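Local coordinates for SusD superfamily protein (Bacteroides thetaiotaomicron, PDB 3MCX) that is of unknown function but, as a SusD-family protein of the bacterial outer membrane, probably helps capture glycans for uptake, and binds zinc, at residues Arg235-Tyr239 and Gln253-Leu257. Numbering follows the deposited sequence.
Sequences RYQLY and QSESL
Leu257 CD2 sits over one face of the Tyr236 ring, 3.5 Å from its centroid and almost on the ring normal, a CH-pi contact, while Ser254 O lies in the ring plane at its edge. The ring of Tyr239 is met in the same manner by a different group: Glu255 CG stands 3.4 Å from its centroid, over one face, and the carboxylate beyond stacks on the ring with the planes 14° apart. An extended chain past CG (chi2 -159°) carries that carboxylate along the ring to the backbone, where Glu255 OE2 accepts from Tyr239 N, 2.8 Å away, on its anti lone pair in a nearly straight bond. The favour is returned at the far end of the ring, where Glu255 N donates to Tyr239 OH at 3.2 Å; a phenylalanine at Tyr239 could keep the stacking but would probably leave this turn N-H without its acceptor. Between the two rings, Gln237 uses both its backbone groups. Gln237 N donates to Ser254 O at 3.0 Å, and Gln237 O receives Ser254 OG at 2.8 Å, with OG placed between the backbone N and the carbonyl carbon (chi1 69°), facing Gln237. Ser254 and Glu255 are the middle residues of a type I turn, Gln253 to Ser256, and these four hydrogen bonds fasten the loop after helix 218-231 to this turn, which runs into strand 256-260. Arg355 and Arg388 form salt bridges with OE1 and OE2 of Glu255, and Ser357 also binds OE1; Tyr236 OH bonds to Asn200. With two arginines and a backbone N-H around it, the buried carboxylate is probably held ionised, making Glu255 a charged junction between this loop, the start of helix 356-370 and the chain just after helix 374-385.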
ATOM      1  N   ARG A 235     -14.794  10.488 -14.393  1.00  9.35           N
ATOM      2  CA  ARG A 235     -15.179   9.246 -13.728  1.00  8.88           C
ATOM      3  C   ARG A 235     -14.781   9.231 -12.256  1.00  9.46           C
ATOM      4  O   ARG A 235     -15.343   8.461 -11.450  1.00 11.06           O
ATOM      5  CB  ARG A 235     -14.567   8.040 -14.457  1.00  8.99           C
ATOM      6  CG  ARG A 235     -15.127   7.789 -15.839  1.00  8.92           C
ATOM      7  CD  ARG A 235     -14.441   6.610 -16.465  1.00  8.91           C
ATOM      8  NE  ARG A 235     -14.906   6.307 -17.808  1.00  8.11           N
ATOM      9  CZ  ARG A 235     -14.268   6.610 -18.940  1.00  8.77           C
ATOM     10  NH1 ARG A 235     -13.128   7.311 -18.936  1.00 10.46           N
ATOM     11  NH2 ARG A 235     -14.779   6.222 -20.106  1.00 10.78           N
ATOM     12  N   TYR A 236     -13.802  10.072 -11.905  1.00  8.59           N
ATOM     13  CA  TYR A 236     -13.257  10.158 -10.540  1.00  8.12           C
ATOM     14  C   TYR A 236     -13.126  11.626 -10.168  1.00  8.53           C
ATOM     15  O   TYR A 236     -12.909  12.474 -11.046  1.00  8.73           O
ATOM     16  CB  TYR A 236     -11.872   9.476 -10.425  1.00  8.10           C
ATOM     17  CG  TYR A 236     -11.908   8.052 -10.940  1.00  8.05           C
ATOM     18  CD1 TYR A 236     -12.421   7.039 -10.157  1.00  8.45           C
ATOM     19  CD2 TYR A 236     -11.513   7.738 -12.244  1.00  8.00           C
ATOM     20  CE1 TYR A 236     -12.526   5.744 -10.630  1.00  8.07           C
ATOM     21  CE2 TYR A 236     -11.595   6.432 -12.715  1.00  8.48           C
ATOM     22  CZ  TYR A 236     -12.100   5.442 -11.921  1.00  7.48           C
ATOM     23  OH  TYR A 236     -12.227   4.151 -12.398  1.00  8.53           O
ATOM     24  N   GLN A 237     -13.288  11.930  -8.880  1.00  8.99           N
ATOM     25  CA  GLN A 237     -13.300  13.309  -8.356  0.50  9.49           C
ATOM     26  C   GLN A 237     -12.617  13.337  -7.003  1.00  8.86           C
ATOM     27  O   GLN A 237     -12.899  12.473  -6.167  1.00  8.57           O
ATOM     28  CB  GLN A 237     -14.750  13.802  -8.114  0.50  9.30           C
ATOM     29  CG  GLN A 237     -15.536  14.263  -9.301  0.50 13.23           C
ATOM     30  CD  GLN A 237     -16.864  14.880  -8.891  0.50 15.93           C
ATOM     31  OE1 GLN A 237     -17.123  15.125  -7.695  0.50 18.25           O
ATOM     32  NE2 GLN A 237     -17.718  15.136  -9.871  0.50 20.15           N
ATOM     33  N   LEU A 238     -11.772  14.338  -6.749  1.00  8.17           N
ATOM     34  CA  LEU A 238     -11.207  14.548  -5.416  1.00  7.40           C
ATOM     35  C   LEU A 238     -12.338  14.875  -4.416  1.00  7.60           C
ATOM     36  O   LEU A 238     -13.320  15.565  -4.761  1.00  6.94           O
ATOM     37  CB  LEU A 238     -10.173  15.698  -5.440  1.00  8.37           C
ATOM     38  CG  LEU A 238      -8.871  15.399  -6.166  1.00  9.30           C
ATOM     39  CD1 LEU A 238      -8.055  16.672  -6.220  1.00  7.83           C
ATOM     40  CD2 LEU A 238      -8.071  14.264  -5.497  1.00  8.17           C
ATOM     41  N   TYR A 239     -12.200  14.371  -3.197  1.00  7.78           N
ATOM     42  CA  TYR A 239     -13.161  14.697  -2.130  1.00  7.94           C
ATOM     43  C   TYR A 239     -13.075  16.160  -1.759  1.00  8.25           C
ATOM     44  O   TYR A 239     -11.983  16.715  -1.619  1.00  7.80           O
ATOM     45  CB  TYR A 239     -12.938  13.844  -0.872  1.00  7.82           C
ATOM     46  CG  TYR A 239     -13.016  12.350  -1.180  1.00  7.94           C
ATOM     47  CD1 TYR A 239     -14.055  11.832  -1.952  1.00  8.32           C
ATOM     48  CD2 TYR A 239     -12.063  11.490  -0.708  1.00  7.62           C
ATOM     49  CE1 TYR A 239     -14.117  10.491  -2.243  1.00  9.88           C
ATOM     50  CE2 TYR A 239     -12.089  10.129  -1.015  1.00  7.95           C
ATOM     51  CZ  TYR A 239     -13.152   9.648  -1.784  1.00 10.15           C
ATOM     52  OH  TYR A 239     -13.224   8.326  -2.162  1.00 10.91           O
ATOM     53  N   GLN A 253     -16.185   5.175  -3.342  1.00  7.77           N
ATOM     54  CA  GLN A 253     -16.381   6.623  -3.359  1.00  8.48           C
ATOM     55  C   GLN A 253     -15.525   7.221  -4.478  1.00  7.69           C
ATOM     56  O   GLN A 253     -14.731   6.533  -5.092  1.00  7.64           O
ATOM     57  CB  GLN A 253     -16.092   7.199  -1.968  1.00  8.48           C
ATOM     58  CG  GLN A 253     -17.067   6.650  -0.912  1.00  8.37           C
ATOM     59  CD  GLN A 253     -18.518   7.036  -1.210  1.00  9.57           C
ATOM     60  OE1 GLN A 253     -18.886   8.200  -1.079  1.00 10.84           O
ATOM     61  NE2 GLN A 253     -19.351   6.067  -1.662  1.00  9.17           N
ATOM     62  N   SER A 254     -15.722   8.508  -4.733  1.00  7.52           N
ATOM     63  CA  SER A 254     -15.302   9.128  -5.984  1.00  7.10           C
ATOM     64  C   SER A 254     -13.800   9.178  -6.248  1.00  7.09           C
ATOM     65  O   SER A 254     -13.410   9.355  -7.399  1.00  7.92           O
ATOM     66  CB  SER A 254     -15.890  10.541  -6.107  1.00  7.95           C
ATOM     67  OG  SER A 254     -15.300  11.433  -5.173  1.00  9.11           O
ATOM     68  N   GLU A 255     -12.966   9.032  -5.228  1.00  7.19           N
ATOM     69  CA  GLU A 255     -11.538   9.008  -5.470  1.00  7.05           C
ATOM     70  C   GLU A 255     -11.013   7.607  -5.734  1.00  8.06           C
ATOM     71  O   GLU A 255      -9.894   7.449  -6.209  1.00  7.60           O
ATOM     72  CB  GLU A 255     -10.759   9.576  -4.278  1.00  7.42           C
ATOM     73  CG  GLU A 255     -10.875  11.081  -4.059  1.00  7.20           C
ATOM     74  CD  GLU A 255      -9.725  11.658  -3.214  1.00  7.27           C
ATOM     75  OE1 GLU A 255      -8.678  10.974  -2.993  1.00  7.40           O
ATOM     76  OE2 GLU A 255      -9.892  12.817  -2.779  1.00  6.80           O
ATOM     77  N   SER A 256     -11.779   6.576  -5.371  1.00  8.04           N
ATOM     78  CA  SER A 256     -11.270   5.203  -5.388  0.70  8.05           C
ATOM     79  C   SER A 256     -11.030   4.703  -6.800  1.00  8.43           C
ATOM     80  O   SER A 256     -11.977   4.683  -7.601  1.00  9.10           O
ATOM     81  CB  SER A 256     -12.286   4.283  -4.713  0.70  8.62           C
ATOM     82  OG  SER A 256     -11.772   2.973  -4.689  0.70  8.05           O
ATOM     83  N   LEU A 257      -9.794   4.318  -7.114  1.00  7.50           N
ATOM     84  CA  LEU A 257      -9.472   3.856  -8.466  1.00  8.11           C
ATOM     85  C   LEU A 257      -9.451   2.330  -8.561  1.00  9.20           C
ATOM     86  O   LEU A 257      -9.846   1.767  -9.578  1.00 11.32           O
ATOM     87  CB  LEU A 257      -8.153   4.454  -8.918  1.00  8.22           C
ATOM     88  CG  LEU A 257      -8.153   5.967  -9.126  1.00  8.16           C
ATOM     89  CD1 LEU A 257      -6.726   6.506  -9.032  1.00  7.91           C
ATOM     90  CD2 LEU A 257      -8.722   6.324 -10.477  1.00 10.93           C
TER